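Side-chain contacts in histidine kinase (Paraburkholderia phymatum, PDB 6NB0), which probably transfers phosphate from ATP to a histidine residue of a protein, as a sensor histidine kinase of phosphorelay signalling: residues A51-F56 against A179-V184; L55-H60 against N232-Q237; P137-T142 against T162-Q167; T185-A190 against T195-D200; W249-C254 against S276-R281. All coordinates share one frame; numbering follows the deposited sequence.

Interaction 1: A51-F56 against A179-V184; sequences AETALF and ALWLLV
Helix 44-68 and helix 173-189 come closest, within these two segments, at Thr-53 and Leu-182, whose CA atoms are 7.3 Å apart, and no hydrogen bond passes between them. The pairing brings helix 44-68, which also meets the second subunit, against helix 173-189 of the layer that lies on the mixed beta-sheet, probably that of the alpha/beta sandwich of a histidine kinase catalytic domain. Within 51-56, Thr-53 is the residue that touches 179-184. It reaches tip to tip toward Leu-182, and its methyl CG2 lies 3.7 Å from Leu-182 CD1 and 3.8 Å from Leu-182 CD2, nestling against both branches of the fork. Leu-182 extends this far because its CG stands anti to the backbone N (chi1 180°), which carries both methyls out from the helix. The hydroxyl of Thr-53 is buried yet has a polar partner, being hydrogen-bonded to the carbonyl oxygen of Arg-49 one turn earlier in its own helix. With OG1 occupied in this way, the threonine can present itself to hydrocarbon at little polar cost. Leu-253 of helix 252-260 touches Leu-182, and Val-250 touches Thr-53, closing in the same apolar region. The indole of Trp-181 crosses the threonine side chain at about a right angle, and its six-membered ring is met obliquely by the hydroxyl, with Thr-53 OG1 3.6 Å from Trp-181 CZ3.

Interaction 2: L55-H60 against N232-Q237; sequences LFMRDH and NFARAQ
A small apolar contact between two helices joins helix 44-68, which also lies against the second subunit, to the short helix 232-238 of the kinase region. It depends on one long side chain, that of Met-57, meeting Ala-234 and, in one conformer, Phe-233. The backbones stay well separated, with the CA atoms of Met-57 and Ala-234 8.2 Å apart, and the methionine bridges the interval. Its chain runs out extended as far as the sulfur and then bends at the last torsion (chi3 100°), turning the terminal methyl aside while the sulfur faces the alanine. Met-57 SD consequently sits 3.5 Å from Ala-234 CB, and the methyl is farther from the same carbon, with Met-57 CE 4.1 Å from Ala-234 CB. In the Phe-233 conformer described here, that methyl also comes to the edge of the ring, near its plane, where Met-57 CE is 4.2 Å from Phe-233 CD2. Trp-249 touches both Met-57 and Phe-233, and Thr-118 of the second subunit packs on Phe-233. Beside this apolar patch, Arg-58 makes a salt bridge to Glu-231. With no hydrogen bond or salt bridge between the two segments, their direct contact rests on dispersion and the exclusion of water, so it depends on fit more than on any directed bond.

Interaction 3: P137-T142 against T162-Q167; sequences PLLDET and TPLAAQ
Leu-139 meets the loop 162-167 through one methyl. Leu-139 CD1 lies 3.8 Å from Leu-164 CD1, where the two leucine side chains cross at about a right angle. The same methyl points tip to tip at Thr-162 and touches both of its branches, with Leu-139 CD1 4.0 Å from Thr-162 OG1 and 4.1 Å from Thr-162 CG2. It therefore faces a surface that is only partly hydrocarbon, but the hydroxyl there is already engaged. Thr-162 OG1 accepts a hydrogen bond from Leu-164 N at 3.0 Å, nearly straight at 163°, which makes an ST turn, and it is also bonded to the carbonyl oxygen of Ala-201 on strand 196-204. Anti to the backbone N (chi1 -177°), the hydroxyl is placed to accept from Leu-164 N, which fixes the backbone from which the Leu-164 side chain projects toward Leu-139. The loop links strand 157-161 to strand 168-171, so the contact sets helix 135-154 against the connection between the larger sheet and the small two-stranded one. Farther along the loop, Ala-165 N donates to Gln-167 OE1 at 2.9 Å, in the carbonyl plane of the amide. On the helix side, Leu-138 O takes two bonds from Thr-142, its N and its OG1 arriving from opposite faces of the carbonyl plane. Arg-136 NH1 is hydrogen-bonded to Leu-164 O, and Gln-167 and Leu-135 add backbone hydrogen bonds.

Interaction 4: T185-A190 against T195-D200; sequences TFAVEA and TTVTLD
A tight helix-to-strand connection, from the end of helix 173-189 into strand 196-204, folds the strand back under the helix it has just left. Val-197 is the strand residue that meets the helix, and it touches two neighbouring helix residues. Val-197 CG1 lies 3.7 Å from Ala-187 CB, the closest approach between the two segments. The other methyl lies over both residues, with Val-197 CG2 4.2 Å from Ala-187 CB and 4.3 Å from Val-188 CG2. The small side chain of Ala-187 allows a close approach, for its CA is 6.7 Å from that of Val-197. Val-212 of the neighbouring strand 207-214 touches both Ala-187 and Val-197, while Leu-158 of strand 157-161 touches Val-188 and Val-197, so that the valine sits among three strands and the helix. Such packing of a helix on one face of a mixed sheet, through small and branched apolar residues, belongs to the two-layer alpha/beta sandwich, the architecture of histidine kinase catalytic domains.

Interaction 5: W249-C254 against S276-R281; sequences WVLALC and STLKFR
Leu-251, the N-cap residue of helix 252-260, is the first residue of 249-254 to touch strand 276-283, where the helix packs on the mixed sheet of an alpha/beta sandwich. The approach is tip to tip, Leu-251 CD1 lying 4.0 Å from Leu-278 CD2, so each leucine meets the other through one methyl. Gln-267 of the adjoining strand 264-267 touches both of them. One turn on comes Cys-254, which meets the strand through its backbone, its CA 7.3 Å from that of Phe-280. Its side chain touches Phe-265 of strand 264-267. Phe-280 also packs on Leu-176 and Leu-183 of helix 173-189, so it is touched by residues of two helices. Held anti to the backbone N, the ring of Phe-280 is carried out from the strand and turns an edge to the helix backbone, where Cys-254 O lies near the ring plane, 3.6 Å from Phe-280 CE2.

Along the chain, interactions 1 and 2 start from the same helix, 44-68, with centres 10 Å apart, and both lie beside the second subunit. Interaction 3 is nested inside the loops closed by both, about 28 Å from interaction 2 between centres. Interaction 4 opens after interaction 1 closes and is nested inside interaction 2; interaction 5 comes last. Interactions 1 and 4 share helix 173-189, while 4 and 5 reach the same mixed sheet and touch through Phe-186, which packs on Val-250, Leu-251 and Leu-278. Interactions 5 and 1 have centres about 9 Å apart. Helix 173-189 thus connects the sheet side of the fold to the helix at the subunit interface.

Interaction 1: A51-F56 against A179-V184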
# COMPACT_ATOMS: atom_id res chain seq x y z
N ALA A 51 4.12 1.50 -3.93
CA ALA A 51 3.38 0.96 -2.78
C ALA A 51 2.06 1.70 -2.56
O ALA A 51 1.04 1.07 -2.23
CB ALA A 51 4.27 1.02 -1.52
N GLU A 52 2.07 3.03 -2.74
CA GLU A 52 0.83 3.82 -2.69
C GLU A 52 -0.18 3.33 -3.73
O GLU A 52 -1.37 3.18 -3.43
CB GLU A 52 1.13 5.30 -2.97
CG GLU A 52 2.01 6.00 -1.93
CD GLU A 52 2.23 7.48 -2.28
OE1 GLU A 52 2.84 7.77 -3.32
OE2 GLU A 52 1.77 8.35 -1.50
N THR A 53 0.28 3.16 -4.97
CA THR A 53 -0.58 2.65 -6.03
C THR A 53 -1.22 1.32 -5.62
O THR A 53 -2.42 1.12 -5.81
CB THR A 53 0.23 2.47 -7.33
OG1 THR A 53 0.64 3.76 -7.78
CG2 THR A 53 -0.66 1.85 -8.43
N ALA A 54 -0.41 0.41 -5.07
CA ALA A 54 -0.90 -0.92 -4.72
C ALA A 54 -1.85 -0.85 -3.54
O ALA A 54 -2.83 -1.61 -3.46
CB ALA A 54 0.27 -1.84 -4.40
N LEU A 55 -1.55 0.04 -2.60
CA LEU A 55 -2.44 0.27 -1.46
C LEU A 55 -3.83 0.66 -1.93
O LEU A 55 -4.83 0.06 -1.51
CB LEU A 55 -1.85 1.38 -0.58
CG LEU A 55 -2.75 2.17 0.37
CD1 LEU A 55 -3.39 1.18 1.27
CD2 LEU A 55 -1.91 3.15 1.18
N PHE A 56 -3.92 1.68 -2.78
CA PHE A 56 -5.23 2.13 -3.23
C PHE A 56 -5.90 1.08 -4.09
O PHE A 56 -7.13 0.97 -4.07
CB PHE A 56 -5.09 3.45 -4.00
CG PHE A 56 -4.95 4.65 -3.10
CD1 PHE A 56 -3.74 4.92 -2.46
CD2 PHE A 56 -6.04 5.47 -2.85
CE1 PHE A 56 -3.62 6.00 -1.61
CE2 PHE A 56 -5.92 6.55 -2.00
CZ PHE A 56 -4.71 6.82 -1.38
N ALA A 179 -1.11 10.87 -7.69
CA ALA A 179 -2.10 10.68 -8.75
C ALA A 179 -1.52 11.00 -10.12
O ALA A 179 -1.73 10.25 -11.07
CB ALA A 179 -3.35 11.52 -8.46
N LEU A 180 -0.78 12.11 -10.23
CA LEU A 180 -0.21 12.47 -11.52
C LEU A 180 0.89 11.50 -11.91
O LEU A 180 1.01 11.13 -13.09
CB LEU A 180 0.31 13.90 -11.50
CG LEU A 180 -0.77 14.96 -11.22
CD1 LEU A 180 -0.10 16.30 -11.09
CD2 LEU A 180 -1.80 15.00 -12.34
N TRP A 181 1.71 11.10 -10.95
CA TRP A 181 2.72 10.07 -11.22
C TRP A 181 2.09 8.83 -11.85
O TRP A 181 2.58 8.29 -12.84
CB TRP A 181 3.43 9.72 -9.90
CG TRP A 181 4.51 8.65 -10.03
CD1 TRP A 181 5.85 8.85 -10.22
CD2 TRP A 181 4.31 7.23 -9.94
NE1 TRP A 181 6.51 7.61 -10.26
CE2 TRP A 181 5.58 6.62 -10.10
CE3 TRP A 181 3.18 6.41 -9.74
CZ2 TRP A 181 5.74 5.22 -10.06
CZ3 TRP A 181 3.35 5.03 -9.70
CH2 TRP A 181 4.61 4.45 -9.87
N LEU A 182 0.97 8.36 -11.27
CA LEU A 182 0.35 7.12 -11.76
C LEU A 182 -0.32 7.34 -13.10
O LEU A 182 -0.25 6.47 -13.98
CB LEU A 182 -0.66 6.61 -10.72
CG LEU A 182 -1.43 5.32 -11.07
CD1 LEU A 182 -0.44 4.16 -11.32
CD2 LEU A 182 -2.38 4.94 -9.92
N LEU A 183 -0.96 8.50 -13.28
CA LEU A 183 -1.55 8.87 -14.56
C LEU A 183 -0.53 8.73 -15.69
O LEU A 183 -0.82 8.13 -16.74
CB LEU A 183 -2.07 10.31 -14.47
CG LEU A 183 -3.24 10.77 -15.32
CD1 LEU A 183 -4.52 10.11 -14.80
CD2 LEU A 183 -3.34 12.30 -15.29
N VAL A 184 0.68 9.27 -15.49
CA VAL A 184 1.72 9.18 -16.52
C VAL A 184 2.34 7.78 -16.57
O VAL A 184 2.58 7.23 -17.66
CB VAL A 184 2.81 10.26 -16.31
CG1 VAL A 184 3.85 10.20 -17.44
CG2 VAL A 184 2.16 11.69 -16.23

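Interaction 2: L55-H60 against N232-Q237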
# COMPACT_ATOMS: atom_id res chain seq x y z
N LEU A 55 -1.55 0.04 -2.60
CA LEU A 55 -2.44 0.27 -1.46
C LEU A 55 -3.83 0.66 -1.93
O LEU A 55 -4.83 0.06 -1.51
CB LEU A 55 -1.85 1.38 -0.58
CG LEU A 55 -2.75 2.17 0.37
CD1 LEU A 55 -3.39 1.18 1.27
CD2 LEU A 55 -1.91 3.15 1.18
N PHE A 56 -3.92 1.68 -2.78
CA PHE A 56 -5.23 2.13 -3.23
C PHE A 56 -5.90 1.08 -4.09
O PHE A 56 -7.13 0.97 -4.07
CB PHE A 56 -5.09 3.45 -4.00
CG PHE A 56 -4.95 4.65 -3.10
CD1 PHE A 56 -3.74 4.92 -2.46
CD2 PHE A 56 -6.04 5.47 -2.85
CE1 PHE A 56 -3.62 6.00 -1.61
CE2 PHE A 56 -5.92 6.55 -2.00
CZ PHE A 56 -4.71 6.82 -1.38
N MET A 57 -5.12 0.29 -4.83
CA MET A 57 -5.75 -0.79 -5.59
C MET A 57 -6.40 -1.81 -4.67
O MET A 57 -7.47 -2.33 -4.99
CB MET A 57 -4.73 -1.48 -6.52
CG MET A 57 -5.43 -2.45 -7.46
SD MET A 57 -4.24 -3.30 -8.56
CE MET A 57 -4.11 -4.82 -7.68
N ARG A 58 -5.78 -2.11 -3.52
CA ARG A 58 -6.40 -3.04 -2.57
C ARG A 58 -7.67 -2.45 -1.95
O ARG A 58 -8.62 -3.19 -1.68
CB ARG A 58 -5.44 -3.45 -1.46
CG ARG A 58 -4.01 -3.92 -1.88
CD ARG A 58 -4.02 -5.22 -2.63
NE ARG A 58 -2.70 -5.87 -2.81
CZ ARG A 58 -1.79 -5.51 -3.73
NH1 ARG A 58 -2.02 -4.47 -4.51
NH2 ARG A 58 -0.65 -6.19 -3.87
N ASP A 59 -7.68 -1.14 -1.70
CA ASP A 59 -8.91 -0.47 -1.25
C ASP A 59 -10.01 -0.61 -2.29
O ASP A 59 -11.18 -0.87 -1.96
CB ASP A 59 -8.66 1.02 -1.01
CG ASP A 59 -8.02 1.30 0.31
OD1 ASP A 59 -8.00 0.39 1.15
OD2 ASP A 59 -7.57 2.45 0.50
N HIS A 60 -9.66 -0.38 -3.55
CA HIS A 60 -10.61 -0.52 -4.64
C HIS A 60 -11.21 -1.91 -4.68
O HIS A 60 -12.42 -2.08 -4.83
CB HIS A 60 -9.90 -0.18 -5.95
CG HIS A 60 -10.83 -0.10 -7.13
ND1 HIS A 60 -11.68 0.96 -7.34
CD2 HIS A 60 -11.02 -0.95 -8.17
CE1 HIS A 60 -12.37 0.76 -8.45
NE2 HIS A 60 -11.98 -0.38 -8.98
N ASN A 232 2.86 -6.79 -11.19
CA ASN A 232 2.57 -7.70 -12.29
C ASN A 232 1.08 -8.00 -12.41
O ASN A 232 0.50 -7.95 -13.50
CB ASN A 232 3.38 -8.99 -12.13
CG ASN A 232 3.24 -9.90 -13.33
OD1 ASN A 232 2.31 -10.71 -13.40
ND2 ASN A 232 4.16 -9.79 -14.28
N PHE A 233 0.42 -8.36 -11.31
CA PHE A 233 -0.99 -8.73 -11.39
C PHE A 233 -1.87 -7.52 -11.70
O PHE A 233 -2.92 -7.67 -12.33
CB PHE A 233 -1.43 -9.39 -10.09
CG PHE A 233 -2.91 -9.62 -10.00
CD1 PHE A 233 -3.49 -10.74 -10.57
CD2 PHE A 233 -3.72 -8.71 -9.32
CE1 PHE A 233 -4.86 -10.96 -10.48
CE2 PHE A 233 -5.09 -8.92 -9.23
CZ PHE A 233 -5.66 -10.04 -9.80
N ALA A 234 -1.46 -6.34 -11.22
CA ALA A 234 -2.16 -5.10 -11.57
C ALA A 234 -2.05 -4.81 -13.06
O ALA A 234 -3.03 -4.41 -13.71
CB ALA A 234 -1.58 -3.94 -10.77
N ARG A 235 -0.84 -4.97 -13.62
CA ARG A 235 -0.66 -4.79 -15.05
C ARG A 235 -1.49 -5.78 -15.86
O ARG A 235 -2.10 -5.41 -16.87
CB ARG A 235 0.82 -4.91 -15.41
CG ARG A 235 1.64 -3.70 -14.94
CD ARG A 235 3.13 -3.80 -15.35
NE ARG A 235 3.92 -4.73 -14.53
CZ ARG A 235 4.38 -5.92 -14.93
NH1 ARG A 235 4.11 -6.40 -16.14
NH2 ARG A 235 5.11 -6.64 -14.09
N ALA A 236 -1.51 -7.06 -15.44
CA ALA A 236 -2.36 -8.06 -16.08
C ALA A 236 -3.83 -7.68 -16.01
O ALA A 236 -4.55 -7.74 -17.02
CB ALA A 236 -2.12 -9.44 -15.45
N GLN A 237 -4.31 -7.32 -14.81
CA GLN A 237 -5.72 -6.96 -14.64
C GLN A 237 -6.10 -5.79 -15.54
O GLN A 237 -7.24 -5.73 -16.02
CB GLN A 237 -6.03 -6.63 -13.17
CG GLN A 237 -7.53 -6.70 -12.82
CD GLN A 237 -8.31 -5.45 -13.23
OE1 GLN A 237 -7.75 -4.35 -13.30
NE2 GLN A 237 -9.61 -5.62 -13.51

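Interaction 3: P137-T142 against T162-Q167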
# COMPACT_ATOMS: atom_id res chain seq x y z
N PRO A 137 5.76 23.45 -10.69
CA PRO A 137 6.80 22.54 -10.17
C PRO A 137 6.28 21.15 -9.89
O PRO A 137 7.03 20.17 -10.03
CB PRO A 137 7.28 23.24 -8.89
CG PRO A 137 6.97 24.73 -9.11
CD PRO A 137 5.63 24.65 -9.84
N LEU A 138 5.00 21.01 -9.53
CA LEU A 138 4.46 19.66 -9.37
C LEU A 138 4.42 18.90 -10.70
O LEU A 138 4.77 17.71 -10.75
CB LEU A 138 3.06 19.72 -8.74
CG LEU A 138 2.41 18.34 -8.63
CD1 LEU A 138 3.27 17.39 -7.81
CD2 LEU A 138 1.00 18.44 -8.05
N LEU A 139 3.99 19.56 -11.77
CA LEU A 139 4.01 18.94 -13.09
C LEU A 139 5.42 18.55 -13.50
O LEU A 139 5.63 17.46 -14.05
CB LEU A 139 3.40 19.91 -14.11
CG LEU A 139 1.92 20.23 -13.85
CD1 LEU A 139 1.45 21.40 -14.72
CD2 LEU A 139 1.01 19.01 -14.09
N ASP A 140 6.40 19.44 -13.30
CA ASP A 140 7.77 19.12 -13.70
C ASP A 140 8.34 17.96 -12.88
O ASP A 140 9.05 17.10 -13.42
CB ASP A 140 8.68 20.35 -13.56
CG ASP A 140 8.38 21.44 -14.58
OD1 ASP A 140 7.95 21.14 -15.71
OD2 ASP A 140 8.60 22.61 -14.25
N GLU A 141 8.04 17.94 -11.58
CA GLU A 141 8.47 16.82 -10.75
C GLU A 141 7.88 15.50 -11.22
O GLU A 141 8.56 14.47 -11.21
CB GLU A 141 8.08 17.07 -9.29
CG GLU A 141 8.45 15.93 -8.35
CD GLU A 141 8.31 16.32 -6.88
OE1 GLU A 141 7.39 17.11 -6.54
OE2 GLU A 141 9.15 15.85 -6.07
N THR A 142 6.60 15.51 -11.62
CA THR A 142 5.95 14.32 -12.15
C THR A 142 6.71 13.80 -13.37
O THR A 142 7.02 12.60 -13.47
CB THR A 142 4.49 14.63 -12.54
OG1 THR A 142 3.76 15.12 -11.39
CG2 THR A 142 3.79 13.37 -13.08
N THR A 162 1.69 22.72 -21.04
CA THR A 162 0.91 23.46 -20.07
C THR A 162 1.26 24.94 -20.20
O THR A 162 2.42 25.27 -20.48
CB THR A 162 1.15 23.00 -18.62
OG1 THR A 162 0.28 23.74 -17.75
CG2 THR A 162 2.61 23.21 -18.17
N PRO A 163 0.27 25.82 -20.08
CA PRO A 163 0.56 27.25 -19.91
C PRO A 163 0.81 27.64 -18.46
O PRO A 163 1.13 28.80 -18.18
CB PRO A 163 -0.72 27.91 -20.43
CG PRO A 163 -1.82 26.94 -19.98
CD PRO A 163 -1.18 25.56 -20.20
N LEU A 164 0.71 26.70 -17.52
CA LEU A 164 0.82 27.04 -16.11
C LEU A 164 2.25 27.49 -15.77
O LEU A 164 3.23 26.84 -16.15
CB LEU A 164 0.42 25.84 -15.25
CG LEU A 164 -1.02 25.35 -15.43
CD1 LEU A 164 -1.27 24.08 -14.59
CD2 LEU A 164 -2.04 26.45 -15.10
N ALA A 165 2.35 28.61 -15.07
CA ALA A 165 3.63 29.15 -14.64
C ALA A 165 3.60 29.38 -13.13
O ALA A 165 4.20 28.61 -12.38
CB ALA A 165 3.95 30.45 -15.39
N ALA A 166 2.86 30.40 -12.67
CA ALA A 166 2.82 30.74 -11.25
C ALA A 166 1.56 30.26 -10.52
O ALA A 166 1.45 30.48 -9.31
CB ALA A 166 2.98 32.25 -11.06
N GLN A 167 0.62 29.61 -11.22
CA GLN A 167 -0.66 29.27 -10.61
C GLN A 167 -0.46 28.38 -9.39
O GLN A 167 0.40 27.50 -9.38
CB GLN A 167 -1.56 28.54 -11.61
CG GLN A 167 -2.23 29.46 -12.63
CD GLN A 167 -1.34 29.76 -13.83
OE1 GLN A 167 -0.15 29.41 -13.87
NE2 GLN A 167 -1.93 30.40 -14.84

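Interaction 4: T185-A190 against T195-D200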
# COMPACT_ATOMS: atom_id res chain seq x y z
N THR A 185 2.65 7.20 -15.41
CA THR A 185 3.30 5.89 -15.38
C THR A 185 2.43 4.82 -16.05
O THR A 185 2.94 3.94 -16.77
CB THR A 185 3.60 5.50 -13.93
OG1 THR A 185 4.57 6.42 -13.40
CG2 THR A 185 4.17 4.09 -13.83
N PHE A 186 1.12 4.87 -15.82
CA PHE A 186 0.24 3.89 -16.47
C PHE A 186 0.36 3.98 -17.99
O PHE A 186 0.45 2.95 -18.68
CB PHE A 186 -1.22 4.14 -16.03
CG PHE A 186 -2.20 3.16 -16.65
CD1 PHE A 186 -2.78 3.43 -17.87
CD2 PHE A 186 -2.49 1.96 -16.02
CE1 PHE A 186 -3.66 2.51 -18.47
CE2 PHE A 186 -3.36 1.04 -16.59
CZ PHE A 186 -3.95 1.32 -17.81
N ALA A 187 0.32 5.20 -18.53
CA ALA A 187 0.43 5.37 -19.97
C ALA A 187 1.76 4.85 -20.48
O ALA A 187 1.82 4.16 -21.50
CB ALA A 187 0.24 6.85 -20.34
N VAL A 188 2.84 5.12 -19.72
CA VAL A 188 4.16 4.61 -20.09
C VAL A 188 4.16 3.08 -20.10
O VAL A 188 4.67 2.46 -21.04
CB VAL A 188 5.24 5.17 -19.14
CG1 VAL A 188 6.58 4.46 -19.38
CG2 VAL A 188 5.38 6.69 -19.37
N GLU A 189 3.57 2.46 -19.06
CA GLU A 189 3.52 1.00 -19.01
C GLU A 189 2.78 0.43 -20.21
O GLU A 189 3.12 -0.64 -20.72
CB GLU A 189 2.86 0.52 -17.71
CG GLU A 189 3.73 0.68 -16.45
CD GLU A 189 4.67 -0.50 -16.23
OE1 GLU A 189 5.04 -1.16 -17.22
OE2 GLU A 189 5.06 -0.75 -15.08
N ALA A 190 1.78 1.17 -20.69
CA ALA A 190 1.01 0.77 -21.85
C ALA A 190 1.51 1.43 -23.14
O ALA A 190 0.71 1.71 -24.05
CB ALA A 190 -0.47 1.10 -21.62
N THR A 195 7.12 5.64 -28.50
CA THR A 195 5.87 6.36 -28.30
C THR A 195 6.09 7.61 -27.47
O THR A 195 6.94 7.65 -26.58
CB THR A 195 4.85 5.43 -27.61
OG1 THR A 195 4.53 4.36 -28.52
CG2 THR A 195 3.56 6.18 -27.23
N THR A 196 5.31 8.66 -27.77
CA THR A 196 5.27 9.87 -26.97
C THR A 196 4.04 9.86 -26.07
O THR A 196 2.91 9.74 -26.56
CB THR A 196 5.25 11.12 -27.86
OG1 THR A 196 6.44 11.13 -28.66
CG2 THR A 196 5.20 12.39 -27.00
N VAL A 197 4.26 10.01 -24.77
CA VAL A 197 3.19 10.20 -23.78
C VAL A 197 3.14 11.67 -23.40
O VAL A 197 4.15 12.25 -22.98
CB VAL A 197 3.42 9.32 -22.53
CG1 VAL A 197 2.37 9.64 -21.43
CG2 VAL A 197 3.34 7.82 -22.93
N THR A 198 1.98 12.31 -23.57
CA THR A 198 1.86 13.74 -23.33
C THR A 198 0.99 13.97 -22.10
O THR A 198 -0.13 13.44 -22.03
CB THR A 198 1.26 14.45 -24.55
OG1 THR A 198 2.14 14.31 -25.67
CG2 THR A 198 0.98 15.93 -24.25
N LEU A 199 1.50 14.76 -21.15
CA LEU A 199 0.71 15.28 -20.04
C LEU A 199 0.28 16.70 -20.39
O LEU A 199 1.15 17.58 -20.57
CB LEU A 199 1.53 15.26 -18.75
CG LEU A 199 0.90 15.93 -17.51
CD1 LEU A 199 -0.43 15.29 -17.16
CD2 LEU A 199 1.86 15.81 -16.33
N ASP A 200 -1.02 16.92 -20.56
CA ASP A 200 -1.60 18.25 -20.76
C ASP A 200 -2.19 18.71 -19.43
O ASP A 200 -2.90 17.92 -18.79
CB ASP A 200 -2.74 18.24 -21.79
CG ASP A 200 -2.25 18.06 -23.20
OD1 ASP A 200 -1.06 18.30 -23.46
OD2 ASP A 200 -3.08 17.70 -24.06

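Interaction 5: W249-C254 against S276-R281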
# COMPACT_ATOMS: atom_id res chain seq x y z
N TRP A 249 -8.21 -1.74 -12.17
CA TRP A 249 -8.03 -1.60 -10.71
C TRP A 249 -6.82 -0.76 -10.37
O TRP A 249 -6.84 0.01 -9.39
CB TRP A 249 -7.86 -2.98 -10.07
CG TRP A 249 -9.04 -3.85 -10.18
CD1 TRP A 249 -10.27 -3.53 -10.67
CD2 TRP A 249 -9.10 -5.21 -9.75
NE1 TRP A 249 -11.11 -4.62 -10.57
CE2 TRP A 249 -10.41 -5.67 -10.02
CE3 TRP A 249 -8.18 -6.10 -9.19
CZ2 TRP A 249 -10.82 -6.98 -9.72
CZ3 TRP A 249 -8.59 -7.40 -8.89
CH2 TRP A 249 -9.90 -7.82 -9.17
N VAL A 250 -5.77 -0.87 -11.17
CA VAL A 250 -4.52 -0.21 -10.80
C VAL A 250 -4.65 1.31 -10.81
O VAL A 250 -3.83 1.99 -10.21
CB VAL A 250 -3.37 -0.68 -11.73
CG1 VAL A 250 -3.55 -0.14 -13.15
CG2 VAL A 250 -2.01 -0.26 -11.17
N LEU A 251 -5.67 1.87 -11.47
CA LEU A 251 -5.84 3.32 -11.52
C LEU A 251 -6.64 3.85 -10.33
O LEU A 251 -6.97 5.04 -10.29
CB LEU A 251 -6.50 3.74 -12.84
CG LEU A 251 -5.53 3.61 -14.04
CD1 LEU A 251 -6.23 3.69 -15.41
CD2 LEU A 251 -4.39 4.63 -13.97
N ALA A 252 -6.95 2.99 -9.36
CA ALA A 252 -7.76 3.37 -8.22
C ALA A 252 -7.24 4.64 -7.54
O ALA A 252 -8.03 5.49 -7.11
CB ALA A 252 -7.81 2.22 -7.23
N LEU A 253 -5.91 4.78 -7.41
CA LEU A 253 -5.36 5.96 -6.75
C LEU A 253 -5.78 7.25 -7.45
O LEU A 253 -6.18 8.21 -6.79
CB LEU A 253 -3.83 5.86 -6.66
CG LEU A 253 -3.15 6.86 -5.70
CD1 LEU A 253 -1.80 6.30 -5.24
CD2 LEU A 253 -2.92 8.19 -6.35
N CYS A 254 -5.67 7.30 -8.79
CA CYS A 254 -6.16 8.47 -9.53
C CYS A 254 -7.63 8.78 -9.23
O CYS A 254 -8.00 9.94 -8.99
CB CYS A 254 -5.99 8.24 -11.04
SG CYS A 254 -4.27 7.91 -11.51
N SER A 276 -5.31 7.13 -26.81
CA SER A 276 -6.02 6.88 -25.57
C SER A 276 -5.81 8.07 -24.65
O SER A 276 -4.88 8.86 -24.82
CB SER A 276 -5.53 5.60 -24.89
OG SER A 276 -5.63 4.52 -25.81
N THR A 277 -6.72 8.21 -23.71
CA THR A 277 -6.64 9.30 -22.74
C THR A 277 -6.98 8.79 -21.36
O THR A 277 -7.83 7.90 -21.19
CB THR A 277 -7.61 10.44 -23.08
OG1 THR A 277 -8.96 9.97 -22.99
CG2 THR A 277 -7.35 10.98 -24.49
N LEU A 278 -6.33 9.39 -20.37
CA LEU A 278 -6.75 9.38 -18.97
C LEU A 278 -7.02 10.83 -18.59
O LEU A 278 -6.16 11.70 -18.84
CB LEU A 278 -5.67 8.80 -18.06
CG LEU A 278 -5.10 7.41 -18.40
CD1 LEU A 278 -3.98 7.01 -17.41
CD2 LEU A 278 -6.23 6.34 -18.40
N LYS A 279 -8.18 11.11 -18.02
CA LYS A 279 -8.56 12.48 -17.72
C LYS A 279 -8.77 12.59 -16.21
O LYS A 279 -9.59 11.86 -15.64
CB LYS A 279 -9.83 12.91 -18.46
CG LYS A 279 -9.64 13.01 -20.00
CD LYS A 279 -10.95 13.40 -20.67
CE LYS A 279 -10.83 13.29 -22.17
NZ LYS A 279 -12.04 13.87 -22.85
N PHE A 280 -8.05 13.52 -15.60
CA PHE A 280 -8.08 13.79 -14.16
C PHE A 280 -8.59 15.21 -13.94
O PHE A 280 -8.15 16.15 -14.61
CB PHE A 280 -6.67 13.56 -13.59
CG PHE A 280 -6.54 13.84 -12.11
CD1 PHE A 280 -6.26 15.13 -11.65
CD2 PHE A 280 -6.64 12.81 -11.18
CE1 PHE A 280 -6.12 15.38 -10.27
CE2 PHE A 280 -6.51 13.06 -9.80
CZ PHE A 280 -6.25 14.33 -9.36
N ARG A 281 -9.56 15.38 -13.03
CA ARG A 281 -9.99 16.72 -12.64
C ARG A 281 -10.05 16.82 -11.13
O ARG A 281 -10.46 15.87 -10.45
CB ARG A 281 -11.41 17.08 -13.15
CG ARG A 281 -11.71 17.01 -14.62
CD ARG A 281 -13.14 17.57 -14.85
NE ARG A 281 -14.19 16.89 -14.06
CZ ARG A 281 -14.77 17.38 -12.96
NH1 ARG A 281 -14.42 18.57 -12.49
NH2 ARG A 281 -15.71 16.69 -12.33